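Local atomic coordinates of hypothetical protein, GDSL-like Lipase/Acylhydrolase family protein (Bacteroides uniformis, PDB entry 4M8K), a protein that is a putative GDSL-like lipase or acylhydrolase, probably hydrolysing ester bonds of a substrate that has not been identified. Residues 60-65 and 206-211; 54-59 and 200-205; 27-32 and 43-48; 194-199 and 212-217. One frame throughout, in Å; residues are numbered along the deposited sequence.

Interaction 1: 60-65 and 206-211; sequences VEETWW and PSVQGM
Trp64 and Met211, the latter a selenomethionine, form a Met-aromatic contact where the beginnings of helices 64-71 and 208-222 meet. The selenium lies at the edge of the indole, close to its plane, 3.8 Å from Trp64 CD1. Chi2 of Met211, at -62°, bends the chain so that SE also passes beside the backbone of Trp64, whose buried N has no hydrogen-bonding partner. A long, flexible, apolar side chain suits such a place, since it can fold against both ring and backbone.

A van der Waals touch lies nearer the surface. The methyl Val208 CG2 abuts the carboxylate end of Glu62, 3.8 Å from CD, and the extended chain of Glu62 carries that end past the valine to receive Thr58 N and Lys59 N on OE1. A leucine in place of Glu62 would probably leave Thr58 N and Lys59 N without their acceptor and the 58-59 backbone freer to move.

No direct hydrogen bond spans the segments, but one water does so indirectly, donating to Glu62 O and to Val208 O at 2.7 Å each.

Each helix start has an N-cap. At Thr63, before helix 64-71, the hydroxyl is positioned by donating in the carbonyl plane from OG1 to Val60 O at 2.8 Å, and Thr63 OG1 accepts weakly from Tyr66 N as the capping bond. Ser207 caps helix 208-222: its small hydroxyl reaches forward into the first turn, where Gly210 N meets Ser207 OG at 3.0 Å in a nearly straight bond of 171°.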
loop_
_atom_site.group_PDB
_atom_site.type_symbol
_atom_site.label_atom_id
_atom_site.label_comp_id
_atom_site.label_asym_id
_atom_site.label_seq_id
_atom_site.Cartn_x
_atom_site.Cartn_y
_atom_site.Cartn_z
ATOM N N VAL A 60 16.396 -4.543 6.019
ATOM C CA VAL A 60 14.940 -4.723 6.105
ATOM C C VAL A 60 14.385 -4.209 7.403
ATOM O O VAL A 60 13.221 -3.826 7.462
ATOM C CB VAL A 60 14.539 -6.203 5.877
ATOM C CG1 VAL A 60 15.051 -7.088 7.031
ATOM C CG2 VAL A 60 13.046 -6.349 5.701
ATOM N N GLU A 61 15.205 -4.194 8.458
ATOM C CA GLU A 61 14.767 -3.800 9.818
ATOM C C GLU A 61 14.479 -2.315 9.941
ATOM O O GLU A 61 13.829 -1.871 10.898
ATOM C CB GLU A 61 15.837 -4.180 10.863
ATOM C CG GLU A 61 15.994 -5.681 11.014
ATOM C CD GLU A 61 17.027 -6.304 10.095
ATOM O OE1 GLU A 61 17.535 -5.649 9.159
ATOM O OE2 GLU A 61 17.319 -7.493 10.290
ATOM N N GLU A 62 14.937 -1.567 8.952
ATOM C CA GLU A 62 14.692 -0.123 8.851
ATOM C C GLU A 62 13.390 0.184 8.123
ATOM O O GLU A 62 12.950 1.324 8.146
ATOM C CB GLU A 62 15.852 0.567 8.115
ATOM C CG GLU A 62 17.176 0.566 8.867
ATOM C CD GLU A 62 18.394 0.680 7.980
ATOM O OE1 GLU A 62 18.306 0.506 6.749
ATOM O OE2 GLU A 62 19.457 0.974 8.529
ATOM N N THR A 63 12.777 -0.794 7.446
ATOM C CA THR A 63 11.531 -0.531 6.688
ATOM C C THR A 63 10.368 -0.214 7.647
ATOM O O THR A 63 10.339 -0.756 8.764
ATOM C CB THR A 63 11.123 -1.705 5.747
ATOM O OG1 THR A 63 10.783 -2.866 6.511
ATOM C CG2 THR A 63 12.273 -2.033 4.781
ATOM N N TRP A 64 9.384 0.566 7.188
ATOM C CA TRP A 64 8.283 1.005 8.034
ATOM C C TRP A 64 7.508 -0.194 8.540
ATOM O O TRP A 64 7.061 -0.205 9.676
ATOM C CB TRP A 64 7.335 1.998 7.321
ATOM C CG TRP A 64 6.433 1.399 6.239
ATOM C CD1 TRP A 64 6.690 1.320 4.930
ATOM C CD2 TRP A 64 5.156 0.816 6.442
ATOM N NE1 TRP A 64 5.642 0.723 4.253
ATOM C CE2 TRP A 64 4.696 0.365 5.180
ATOM C CE3 TRP A 64 4.368 0.571 7.588
ATOM C CZ2 TRP A 64 3.462 -0.293 5.017
ATOM C CZ3 TRP A 64 3.157 -0.052 7.428
ATOM C CH2 TRP A 64 2.719 -0.522 6.140
ATOM N N TRP A 65 7.321 -1.200 7.672
ATOM C CA TRP A 65 6.390 -2.313 7.947
ATOM C C TRP A 65 7.005 -3.369 8.871
ATOM O O TRP A 65 6.291 -3.985 9.670
ATOM C CB TRP A 65 5.817 -2.949 6.630
ATOM C CG TRP A 65 6.849 -3.280 5.658
ATOM C CD1 TRP A 65 7.366 -2.448 4.738
ATOM C CD2 TRP A 65 7.612 -4.467 5.615
ATOM N NE1 TRP A 65 8.428 -3.054 4.099
ATOM C CE2 TRP A 65 8.575 -4.308 4.609
ATOM C CE3 TRP A 65 7.566 -5.676 6.320
ATOM C CZ2 TRP A 65 9.492 -5.319 4.274
ATOM C CZ3 TRP A 65 8.477 -6.700 5.971
ATOM C CH2 TRP A 65 9.404 -6.503 4.947
ATOM N N PRO A 206 11.056 6.768 1.010
ATOM C CA PRO A 206 11.452 7.113 2.393
ATOM C C PRO A 206 12.862 6.676 2.760
ATOM O O PRO A 206 13.362 5.632 2.290
ATOM C CB PRO A 206 10.423 6.386 3.239
ATOM C CG PRO A 206 9.210 6.273 2.360
ATOM C CD PRO A 206 9.791 6.024 0.972
ATOM N N SER A 207 13.491 7.542 3.549
ATOM C CA SER A 207 14.769 7.350 4.174
ATOM C C SER A 207 14.551 6.566 5.440
ATOM O O SER A 207 13.416 6.250 5.805
ATOM C CB SER A 207 15.389 8.722 4.520
ATOM O OG SER A 207 14.609 9.397 5.500
ATOM N N VAL A 208 15.627 6.286 6.137
ATOM C CA VAL A 208 15.545 5.596 7.402
ATOM C C VAL A 208 14.658 6.390 8.342
ATOM O O VAL A 208 13.757 5.840 8.957
ATOM C CB VAL A 208 16.929 5.398 8.012
ATOM C CG1 VAL A 208 16.830 4.999 9.509
ATOM C CG2 VAL A 208 17.677 4.322 7.257
ATOM N N GLN A 209 14.914 7.700 8.418
ATOM C CA GLN A 209 14.036 8.602 9.173
ATOM C C GLN A 209 12.557 8.588 8.706
ATOM O O GLN A 209 11.613 8.522 9.526
ATOM C CB GLN A 209 14.592 10.030 9.092
ATOM C CG GLN A 209 13.680 11.056 9.735
ATOM C CD GLN A 209 14.183 12.480 9.594
ATOM O OE1 GLN A 209 15.174 12.765 8.899
ATOM N NE2 GLN A 209 13.465 13.393 10.218
ATOM N N GLY A 210 12.347 8.705 7.401
ATOM C CA GLY A 210 11.009 8.652 6.839
ATOM C C GLY A 210 10.273 7.355 7.186
ATOM O O GLY A 210 9.069 7.384 7.518
HETATM N N MSE A 211 10.981 6.236 7.134
HETATM C CA MSE A 211 10.390 4.936 7.480
HETATM C C MSE A 211 9.928 4.908 8.924
HETATM O O MSE A 211 8.859 4.341 9.225
HETATM C CB MSE A 211 11.381 3.797 7.273
HETATM C CG MSE A 211 11.738 3.488 5.867
HETATM SE SE MSE A 211 10.189 2.897 4.787
HETATM C CE MSE A 211 11.173 2.265 3.207
HETATM O O HOH W 1 13.876 3.246 9.807
#

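Interaction 2: 54-59 and 200-205; sequences ENDVTK and DKQWGH. With ACT (acetate ion), chain C.
Glu54 and Asn55, in an irregular loop, run past Trp203 and Gln202 at the tip of a beta hairpin whose strands, 201-202 and 205-206, are joined by a type I' turn from Gln202 to His205; the closest backbone approach puts Asn55 CA 5.1 Å from Gln202 CA. Positive phi at both central turn residues makes Gly204, which has no side chain to strain, well suited to its position.

Asn55 and Gln202 share the polar contact, because an amide can donate and accept at once. With CG anti to the backbone N (chi1 175°), Asn55 sends its amide toward Gln202, and ND2 gives a bond of 3.0 Å to Gln202 O, which lies close to the amide plane; His205 N reaches that carbonyl from the opposite face. Pro206 O is a further acceptor for ND2, while OD1 turns back to take Val57 N at 2.9 Å, closing an Asx turn. The extended chain of Gln202 brings OE1 to Asp56 N at 2.9 Å, nearly along the C=O axis, though the angle at the hydrogen is only 133°. Asp56 OD1 in turn accepts Val208 N at the start of the next helix.

Further out, Glu54 CB sits over the five-membered ring of Trp203, 3.7 Å from the centroid, in a CH-pi contact.

The hairpin tip also carries His205, probably the catalytic histidine of this GDSL-like hydrolase. Trp203 O accepts from its ND1 at 2.6 Å in the ring plane, fixing the rotation of the imidazole, and at another point of the ring edge NE2 donates to O of the acetate that Ser29 also binds, at 2.8 Å.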
loop_
_atom_site.group_PDB
_atom_site.type_symbol
_atom_site.label_atom_id
_atom_site.label_comp_id
_atom_site.label_asym_id
_atom_site.label_seq_id
_atom_site.Cartn_x
_atom_site.Cartn_y
_atom_site.Cartn_z
ATOM N N GLU A 54 20.412 6.196 -4.048
ATOM C CA GLU A 54 20.956 7.264 -3.178
ATOM C C GLU A 54 19.904 7.516 -2.122
ATOM O O GLU A 54 19.128 8.445 -2.204
ATOM C CB GLU A 54 21.325 8.521 -3.985
ATOM C CG GLU A 54 22.346 8.160 -5.074
ATOM C CD GLU A 54 23.643 7.603 -4.483
ATOM O OE1 GLU A 54 24.282 8.321 -3.688
ATOM O OE2 GLU A 54 24.024 6.442 -4.784
ATOM N N ASN A 55 19.874 6.592 -1.159
ATOM C CA ASN A 55 18.882 6.509 -0.135
ATOM C C ASN A 55 19.493 5.609 0.941
ATOM O O ASN A 55 20.145 4.592 0.633
ATOM C CB ASN A 55 17.562 5.908 -0.694
ATOM C CG ASN A 55 16.483 5.681 0.378
ATOM O OD1 ASN A 55 16.674 4.903 1.329
ATOM N ND2 ASN A 55 15.320 6.336 0.210
ATOM N N ASP A 56 19.320 5.992 2.195
ATOM C CA ASP A 56 20.125 5.412 3.260
ATOM C C ASP A 56 19.524 4.182 3.879
ATOM O O ASP A 56 20.088 3.643 4.836
ATOM C CB ASP A 56 20.380 6.444 4.345
ATOM C CG ASP A 56 19.120 6.925 5.038
ATOM O OD1 ASP A 56 18.000 6.476 4.709
ATOM O OD2 ASP A 56 19.248 7.862 5.887
ATOM N N VAL A 57 18.380 3.700 3.366
ATOM C CA VAL A 57 17.824 2.441 3.862
ATOM C C VAL A 57 18.586 1.246 3.285
ATOM O O VAL A 57 18.521 1.037 2.102
ATOM C CB VAL A 57 16.319 2.305 3.534
ATOM C CG1 VAL A 57 15.827 0.951 3.900
ATOM C CG2 VAL A 57 15.554 3.361 4.284
ATOM N N THR A 58 19.349 0.513 4.123
ATOM C CA THR A 58 20.132 -0.645 3.661
ATOM C C THR A 58 19.696 -2.027 4.259
ATOM O O THR A 58 20.126 -3.066 3.802
ATOM C CB THR A 58 21.647 -0.426 3.936
ATOM O OG1 THR A 58 21.914 -0.455 5.341
ATOM C CG2 THR A 58 22.139 0.924 3.426
ATOM N N LYS A 59 18.822 -2.029 5.249
ATOM C CA LYS A 59 18.438 -3.230 5.982
ATOM C C LYS A 59 16.938 -3.324 6.111
ATOM O O LYS A 59 16.271 -2.314 6.325
ATOM C CB LYS A 59 19.011 -3.193 7.399
ATOM C CG LYS A 59 20.524 -3.286 7.454
ATOM C CD LYS A 59 21.013 -3.194 8.895
ATOM C CE LYS A 59 22.280 -2.382 9.037
ATOM N NZ LYS A 59 23.103 -2.867 10.178
ATOM N N ASP A 200 10.432 12.112 5.510
ATOM C CA ASP A 200 11.714 12.367 4.920
ATOM C C ASP A 200 11.948 11.392 3.788
ATOM O O ASP A 200 11.805 10.180 3.959
ATOM C CB ASP A 200 12.831 12.253 5.965
ATOM C CG ASP A 200 14.160 12.720 5.448
ATOM O OD1 ASP A 200 14.327 13.963 5.271
ATOM O OD2 ASP A 200 15.060 11.857 5.201
ATOM N N LYS A 201 12.284 11.930 2.637
ATOM C CA LYS A 201 12.553 11.113 1.479
ATOM C C LYS A 201 13.914 11.398 0.848
ATOM O O LYS A 201 14.407 12.506 0.842
ATOM C CB LYS A 201 11.480 11.261 0.428
ATOM C CG LYS A 201 10.058 10.811 0.862
ATOM C CD LYS A 201 8.926 11.404 0.003
ATOM C CE LYS A 201 7.580 11.216 0.704
ATOM N NZ LYS A 201 6.442 11.791 -0.028
ATOM N N GLN A 202 14.473 10.351 0.274
ATOM C CA GLN A 202 15.675 10.438 -0.540
ATOM C C GLN A 202 15.398 9.703 -1.817
ATOM O O GLN A 202 14.976 8.556 -1.795
ATOM C CB GLN A 202 16.823 9.811 0.200
ATOM C CG GLN A 202 17.111 10.569 1.487
ATOM C CD GLN A 202 18.112 9.895 2.377
ATOM O OE1 GLN A 202 18.530 8.792 2.121
ATOM N NE2 GLN A 202 18.505 10.580 3.440
ATOM N N TRP A 203 15.666 10.341 -2.948
ATOM C CA TRP A 203 15.351 9.748 -4.258
ATOM C C TRP A 203 13.909 9.356 -4.329
ATOM O O TRP A 203 13.579 8.300 -4.907
ATOM C CB TRP A 203 16.266 8.563 -4.608
ATOM C CG TRP A 203 17.417 8.932 -5.433
ATOM C CD1 TRP A 203 17.975 10.173 -5.589
ATOM C CD2 TRP A 203 18.160 8.051 -6.278
ATOM N NE1 TRP A 203 19.027 10.105 -6.470
ATOM C CE2 TRP A 203 19.148 8.822 -6.923
ATOM C CE3 TRP A 203 18.047 6.684 -6.591
ATOM C CZ2 TRP A 203 20.094 8.258 -7.801
ATOM C CZ3 TRP A 203 18.979 6.118 -7.476
ATOM C CH2 TRP A 203 19.986 6.910 -8.063
ATOM N N GLY A 204 13.062 10.206 -3.753
ATOM C CA GLY A 204 11.582 10.081 -3.864
ATOM C C GLY A 204 10.983 8.953 -3.047
ATOM O O GLY A 204 9.727 8.702 -3.094
ATOM N N HIS A 205 11.813 8.340 -2.208
ATOM C CA HIS A 205 11.355 7.216 -1.373
ATOM C C HIS A 205 11.805 7.348 0.077
ATOM O O HIS A 205 12.781 8.006 0.361
ATOM C CB HIS A 205 11.840 5.920 -1.969
ATOM C CG HIS A 205 11.348 5.675 -3.365
ATOM N ND1 HIS A 205 11.777 6.418 -4.433
ATOM C CD2 HIS A 205 10.441 4.803 -3.860
ATOM C CE1 HIS A 205 11.219 5.972 -5.539
ATOM N NE2 HIS A 205 10.365 5.017 -5.217
HETATM C C ACT C . 7.258 3.474 -6.287
HETATM O O ACT C . 8.470 3.528 -6.556
HETATM O OXT ACT C . 6.637 2.430 -6.489
HETATM C CH3 ACT C . 6.523 4.639 -5.695
#

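Interaction 3: 27-32 and 43-48; sequences GDSYST and LCWYGV. With ACT (acetate ion), chain C.
Ser29 OG lies against Trp45, 3.5 Å from its CB, and donates to acetate O at 2.5 Å, unusually short, which makes the placing of the ion somewhat doubtful. Ser29 N gives a second bond, to acetate OXT at 3.1 Å. The acetate probably comes from the crystallisation liquor and may mark where substrate binds.

Thr32 ties the two loops. Its OG1 accepts Trp45 N at 2.9 Å, nearly straight at 167°, and donates to Ser29 O. Chi1 of 63° places that hydroxyl between the backbone N and the carbonyl carbon of Thr32, with CG2 left to touch Leu43 O and CB to face Cys44 SG at 3.9 Å; a beta-branched hydroxyl residue suits both tasks. Tyr46 brings its ring edge to Ser29 O, 3.4 Å from CE2, and stretches its hydroxyl to Pro206 O, while Trp45 CE3 covers one face of the same ring.

One residue before Ser29, Asp28 OD1 accepts Tyr30 N at 3.0 Å, an Asx turn. Trp45 also stacks on His205. With Gly84 N, Asn122 ND2 and His205 NE2 completing the acetate's shell, the site resembles the active site of SGNH hydrolases: Ser29, in the GDSL-like sequence Gly-Asp-Ser-Tyr, is probably the nucleophile.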
loop_
_atom_site.group_PDB
_atom_site.type_symbol
_atom_site.label_atom_id
_atom_site.label_comp_id
_atom_site.label_asym_id
_atom_site.label_seq_id
_atom_site.Cartn_x
_atom_site.Cartn_y
_atom_site.Cartn_z
ATOM N N GLY A 27 1.253 -3.115 -1.509
ATOM C CA GLY A 27 2.072 -1.906 -1.654
ATOM C C GLY A 27 2.822 -1.773 -2.943
ATOM O O GLY A 27 2.741 -2.620 -3.883
ATOM N N ASP A 28 3.567 -0.683 -2.976
ATOM C CA ASP A 28 4.461 -0.337 -4.056
ATOM C C ASP A 28 5.929 -0.308 -3.522
ATOM O O ASP A 28 6.214 -0.942 -2.511
ATOM C CB ASP A 28 4.015 0.973 -4.710
ATOM C CG ASP A 28 4.009 2.155 -3.737
ATOM O OD1 ASP A 28 4.772 2.169 -2.735
ATOM O OD2 ASP A 28 3.201 3.073 -3.968
ATOM N N SER A 29 6.830 0.423 -4.182
ATOM C CA SER A 29 8.258 0.458 -3.759
ATOM C C SER A 29 8.430 0.796 -2.295
ATOM O O SER A 29 9.387 0.342 -1.680
ATOM C CB SER A 29 9.062 1.508 -4.510
ATOM O OG SER A 29 9.274 1.233 -5.875
ATOM N N TYR A 30 7.530 1.626 -1.727
ATOM C CA TYR A 30 7.713 2.162 -0.364
ATOM C C TYR A 30 7.639 1.023 0.684
ATOM O O TYR A 30 8.139 1.143 1.805
ATOM C CB TYR A 30 6.656 3.218 0.002
ATOM C CG TYR A 30 6.891 4.654 -0.452
ATOM C CD1 TYR A 30 7.468 4.949 -1.667
ATOM C CD2 TYR A 30 6.475 5.720 0.347
ATOM C CE1 TYR A 30 7.669 6.269 -2.071
ATOM C CE2 TYR A 30 6.646 7.021 -0.049
ATOM C CZ TYR A 30 7.241 7.300 -1.272
ATOM O OH TYR A 30 7.469 8.622 -1.663
ATOM N N SER A 31 7.020 -0.074 0.279
ATOM C CA SER A 31 6.796 -1.243 1.143
ATOM C C SER A 31 7.574 -2.479 0.669
ATOM O O SER A 31 7.308 -3.610 1.113
ATOM C CB SER A 31 5.285 -1.501 1.221
ATOM O OG SER A 31 4.614 -0.379 1.779
ATOM N N THR A 32 8.538 -2.284 -0.234
ATOM C CA THR A 32 9.343 -3.389 -0.746
ATOM C C THR A 32 10.668 -3.513 -0.019
ATOM O O THR A 32 11.190 -2.541 0.510
ATOM C CB THR A 32 9.714 -3.326 -2.269
ATOM O OG1 THR A 32 10.528 -2.166 -2.580
ATOM C CG2 THR A 32 8.467 -3.382 -3.124
ATOM N N LEU A 43 8.909 -6.786 -8.281
ATOM C CA LEU A 43 10.005 -5.833 -8.304
ATOM C C LEU A 43 10.137 -5.121 -6.977
ATOM O O LEU A 43 9.144 -4.751 -6.332
ATOM C CB LEU A 43 9.838 -4.804 -9.424
ATOM C CG LEU A 43 9.834 -5.393 -10.835
ATOM C CD1 LEU A 43 9.628 -4.264 -11.853
ATOM C CD2 LEU A 43 11.099 -6.190 -11.141
ATOM N N CYS A 44 11.381 -4.935 -6.573
ATOM C CA CYS A 44 11.725 -4.203 -5.333
ATOM C C CYS A 44 12.563 -2.953 -5.602
ATOM O O CYS A 44 13.258 -2.881 -6.596
ATOM C CB CYS A 44 12.499 -5.142 -4.433
ATOM S SG CYS A 44 11.497 -6.500 -3.765
ATOM N N TRP A 45 12.544 -2.003 -4.683
ATOM C CA TRP A 45 13.315 -0.796 -4.768
ATOM C C TRP A 45 14.462 -0.804 -3.763
ATOM O O TRP A 45 15.524 -0.326 -4.063
ATOM C CB TRP A 45 12.396 0.403 -4.518
ATOM C CG TRP A 45 12.933 1.735 -4.995
ATOM C CD1 TRP A 45 12.732 2.289 -6.202
ATOM C CD2 TRP A 45 13.691 2.687 -4.230
ATOM N NE1 TRP A 45 13.329 3.515 -6.250
ATOM C CE2 TRP A 45 13.891 3.793 -5.036
ATOM C CE3 TRP A 45 14.185 2.714 -2.908
ATOM C CZ2 TRP A 45 14.643 4.897 -4.612
ATOM C CZ3 TRP A 45 14.855 3.803 -2.481
ATOM C CH2 TRP A 45 15.127 4.879 -3.332
ATOM N N TYR A 46 14.226 -1.369 -2.585
ATOM C CA TYR A 46 15.242 -1.436 -1.527
ATOM C C TYR A 46 15.962 -2.788 -1.462
ATOM O O TYR A 46 15.357 -3.821 -1.600
ATOM C CB TYR A 46 14.592 -1.187 -0.179
ATOM C CG TYR A 46 13.945 0.182 0.004
ATOM C CD1 TYR A 46 14.695 1.243 0.488
ATOM C CD2 TYR A 46 12.594 0.411 -0.284
ATOM C CE1 TYR A 46 14.132 2.518 0.652
ATOM C CE2 TYR A 46 12.027 1.681 -0.104
ATOM C CZ TYR A 46 12.781 2.707 0.378
ATOM O OH TYR A 46 12.234 3.959 0.583
ATOM N N GLY A 47 17.249 -2.753 -1.172
ATOM C CA GLY A 47 18.027 -3.976 -0.968
ATOM C C GLY A 47 18.319 -4.815 -2.194
ATOM O O GLY A 47 18.659 -5.985 -2.045
ATOM N N VAL A 48 18.248 -4.231 -3.393
ATOM C CA VAL A 48 18.388 -4.995 -4.622
ATOM C C VAL A 48 19.891 -5.025 -5.019
ATOM O O VAL A 48 20.465 -4.002 -5.340
ATOM C CB VAL A 48 17.584 -4.422 -5.780
ATOM C CG1 VAL A 48 17.807 -5.218 -7.052
ATOM C CG2 VAL A 48 16.072 -4.375 -5.462
HETATM C C ACT C . 7.258 3.474 -6.287
HETATM O O ACT C . 8.470 3.528 -6.556
HETATM O OXT ACT C . 6.637 2.430 -6.489
HETATM C CH3 ACT C . 6.523 4.639 -5.695
#

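Interaction 4: 194-199 and 212-217; sequences IRLHDI and QSIDAQ
Gln217 lays its carboxamide over one face of the His197 imidazole, the two planes 15° apart and Gln217 NE2 3.6 Å above the ring, over its centre. CG anti to the carbonyl carbon (chi1 -76°) and an extended chain carry the amide there. Two bonds to the same residue's backbone hold it: OE1 accepts His197 N at 2.9 Å on a lone pair, and NE2 donates to His197 O at 2.9 Å, nearly straight at 169°. Having donor and acceptor side by side, glutamine can pair with a loop backbone much as a strand would. A leucine here would probably leave His197 N and O without these mates and the imidazole without its stacked amide.

A water donates to both Gln217 OE1 and Arg195 O, linking the amide to the strand end. His197 ND1 donates to Asp198 OD2 at 2.7 Å, steadying the ring.

Beneath this polar layer, Ile214 CG1 meets Ile199 CD1 at 3.9 Å and Leu196 CD1 at 4.0 Å, and Ile199 CD1 also reaches the small Ser213. The contact thus lays helix 208-222 against the end of strand 192-195 and the loop after it; Ile194 and Leu196 touch Ile169 of strand 165-170, and Ile214 packs on Trp64 of helix 64-71.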
loop_
_atom_site.group_PDB
_atom_site.type_symbol
_atom_site.label_atom_id
_atom_site.label_comp_id
_atom_site.label_asym_id
_atom_site.label_seq_id
_atom_site.Cartn_x
_atom_site.Cartn_y
_atom_site.Cartn_z
ATOM N N ILE A 194 -4.929 6.789 6.521
ATOM C CA ILE A 194 -3.788 7.353 7.271
ATOM C C ILE A 194 -3.102 8.347 6.364
ATOM O O ILE A 194 -2.466 7.990 5.376
ATOM C CB ILE A 194 -2.851 6.242 7.726
ATOM C CG1 ILE A 194 -3.668 5.264 8.574
ATOM C CG2 ILE A 194 -1.689 6.805 8.504
ATOM C CD1 ILE A 194 -3.041 3.938 8.873
ATOM N N ARG A 195 -3.249 9.620 6.676
ATOM C CA ARG A 195 -2.676 10.665 5.822
ATOM C C ARG A 195 -1.278 11.027 6.291
ATOM O O ARG A 195 -1.094 11.778 7.222
ATOM C CB ARG A 195 -3.609 11.857 5.760
ATOM C CG ARG A 195 -4.892 11.466 5.031
ATOM C CD ARG A 195 -5.936 12.579 4.905
ATOM N NE ARG A 195 -6.389 13.044 6.210
ATOM C CZ ARG A 195 -7.261 12.396 6.993
ATOM N NH1 ARG A 195 -7.811 11.233 6.629
ATOM N NH2 ARG A 195 -7.597 12.919 8.165
ATOM N N LEU A 196 -0.274 10.444 5.648
ATOM C CA LEU A 196 1.077 10.664 6.097
ATOM C C LEU A 196 1.499 12.135 5.936
ATOM O O LEU A 196 1.048 12.811 5.022
ATOM C CB LEU A 196 2.021 9.799 5.332
ATOM C CG LEU A 196 1.751 8.315 5.432
ATOM C CD1 LEU A 196 2.741 7.579 4.522
ATOM C CD2 LEU A 196 1.878 7.865 6.852
ATOM N N HIS A 197 2.345 12.615 6.844
ATOM C CA HIS A 197 2.875 13.961 6.744
ATOM C C HIS A 197 4.342 13.977 7.185
ATOM O O HIS A 197 4.745 13.189 8.017
ATOM C CB HIS A 197 2.051 14.908 7.614
ATOM C CG HIS A 197 2.025 14.503 9.059
ATOM N ND1 HIS A 197 2.932 14.969 9.995
ATOM C CD2 HIS A 197 1.181 13.683 9.732
ATOM C CE1 HIS A 197 2.663 14.429 11.167
ATOM N NE2 HIS A 197 1.614 13.641 11.032
ATOM N N ASP A 198 5.118 14.903 6.651
ATOM C CA ASP A 198 6.493 15.109 7.122
ATOM C C ASP A 198 7.301 13.824 7.046
ATOM O O ASP A 198 7.954 13.413 7.994
ATOM C CB ASP A 198 6.451 15.678 8.538
ATOM C CG ASP A 198 5.642 16.953 8.589
ATOM O OD1 ASP A 198 6.029 17.892 7.870
ATOM O OD2 ASP A 198 4.612 16.999 9.291
ATOM N N ILE A 199 7.239 13.201 5.883
ATOM C CA ILE A 199 7.998 11.992 5.611
ATOM C C ILE A 199 9.298 12.336 4.862
ATOM O O ILE A 199 9.273 12.735 3.713
ATOM C CB ILE A 199 7.125 11.015 4.783
ATOM C CG1 ILE A 199 5.773 10.736 5.469
ATOM C CG2 ILE A 199 7.832 9.729 4.568
ATOM C CD1 ILE A 199 5.860 10.220 6.897
ATOM N N GLN A 212 10.700 5.533 9.821
ATOM C CA GLN A 212 10.297 5.617 11.223
ATOM C C GLN A 212 9.042 6.418 11.397
ATOM O O GLN A 212 8.155 6.050 12.185
ATOM C CB GLN A 212 11.385 6.230 12.093
ATOM C CG GLN A 212 12.668 5.406 12.145
ATOM C CD GLN A 212 13.577 5.809 13.302
ATOM O OE1 GLN A 212 13.260 6.708 14.074
ATOM N NE2 GLN A 212 14.705 5.142 13.421
ATOM N N SER A 213 8.968 7.523 10.668
ATOM C CA SER A 213 7.781 8.388 10.734
ATOM C C SER A 213 6.548 7.653 10.242
ATOM O O SER A 213 5.446 7.817 10.824
ATOM C CB SER A 213 8.026 9.686 9.945
ATOM O OG SER A 213 9.140 10.389 10.484
ATOM N N ILE A 214 6.694 6.886 9.154
ATOM C CA ILE A 214 5.547 6.112 8.608
ATOM C C ILE A 214 5.060 5.091 9.639
ATOM O O ILE A 214 3.877 5.046 9.978
ATOM C CB ILE A 214 5.843 5.393 7.283
ATOM C CG1 ILE A 214 6.135 6.413 6.176
ATOM C CG2 ILE A 214 4.667 4.497 6.915
ATOM C CD1 ILE A 214 6.698 5.787 4.897
ATOM N N ASP A 215 5.990 4.299 10.138
ATOM C CA ASP A 215 5.729 3.353 11.264
ATOM C C ASP A 215 4.943 4.035 12.359
ATOM O O ASP A 215 3.840 3.598 12.705
ATOM C CB ASP A 215 7.076 2.769 11.746
ATOM C CG ASP A 215 7.013 2.018 13.091
ATOM O OD1 ASP A 215 5.966 1.502 13.490
ATOM O OD2 ASP A 215 8.073 2.017 13.742
ATOM N N ALA A 216 5.461 5.165 12.855
ATOM C CA ALA A 216 4.830 5.834 13.979
ATOM C C ALA A 216 3.443 6.338 13.621
ATOM O O ALA A 216 2.527 6.157 14.405
ATOM C CB ALA A 216 5.685 6.982 14.537
ATOM N N GLN A 217 3.286 6.922 12.435
ATOM C CA GLN A 217 2.000 7.458 12.041
ATOM C C GLN A 217 0.949 6.375 11.771
ATOM O O GLN A 217 -0.221 6.576 12.074
ATOM C CB GLN A 217 2.150 8.389 10.820
ATOM C CG GLN A 217 2.721 9.728 11.221
ATOM C CD GLN A 217 3.072 10.606 10.042
ATOM O OE1 GLN A 217 2.317 10.710 9.063
ATOM N NE2 GLN A 217 4.231 11.265 10.136
HETATM O O HOH W 2 -0.379 10.549 9.616
HETATM O O HOH W 3 10.530 11.765 8.390
#

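In the fold
From the N terminus, interaction 3 comes first, closing the short loop between 27-32 and 43-48 just after strand 22-27. Interaction 2 then opens at 54-59 and interaction 1 at 60-65, and both wait some 140 residues for their partners. Interaction 4 opens at 194-199, at the end of the last strand of the parallel sheet, before 200-205 closes interaction 2, 206-211 closes interaction 1 and 212-217 closes interaction 4. These three therefore cross one another. Interactions 1 and 2 bind the loop before helix 64-71 to the hairpin and helix 208-222; interaction 4 joins that helix to strand 192-195 and its loop. Interactions 2 and 3 bring sequence-distant residues to one acetate.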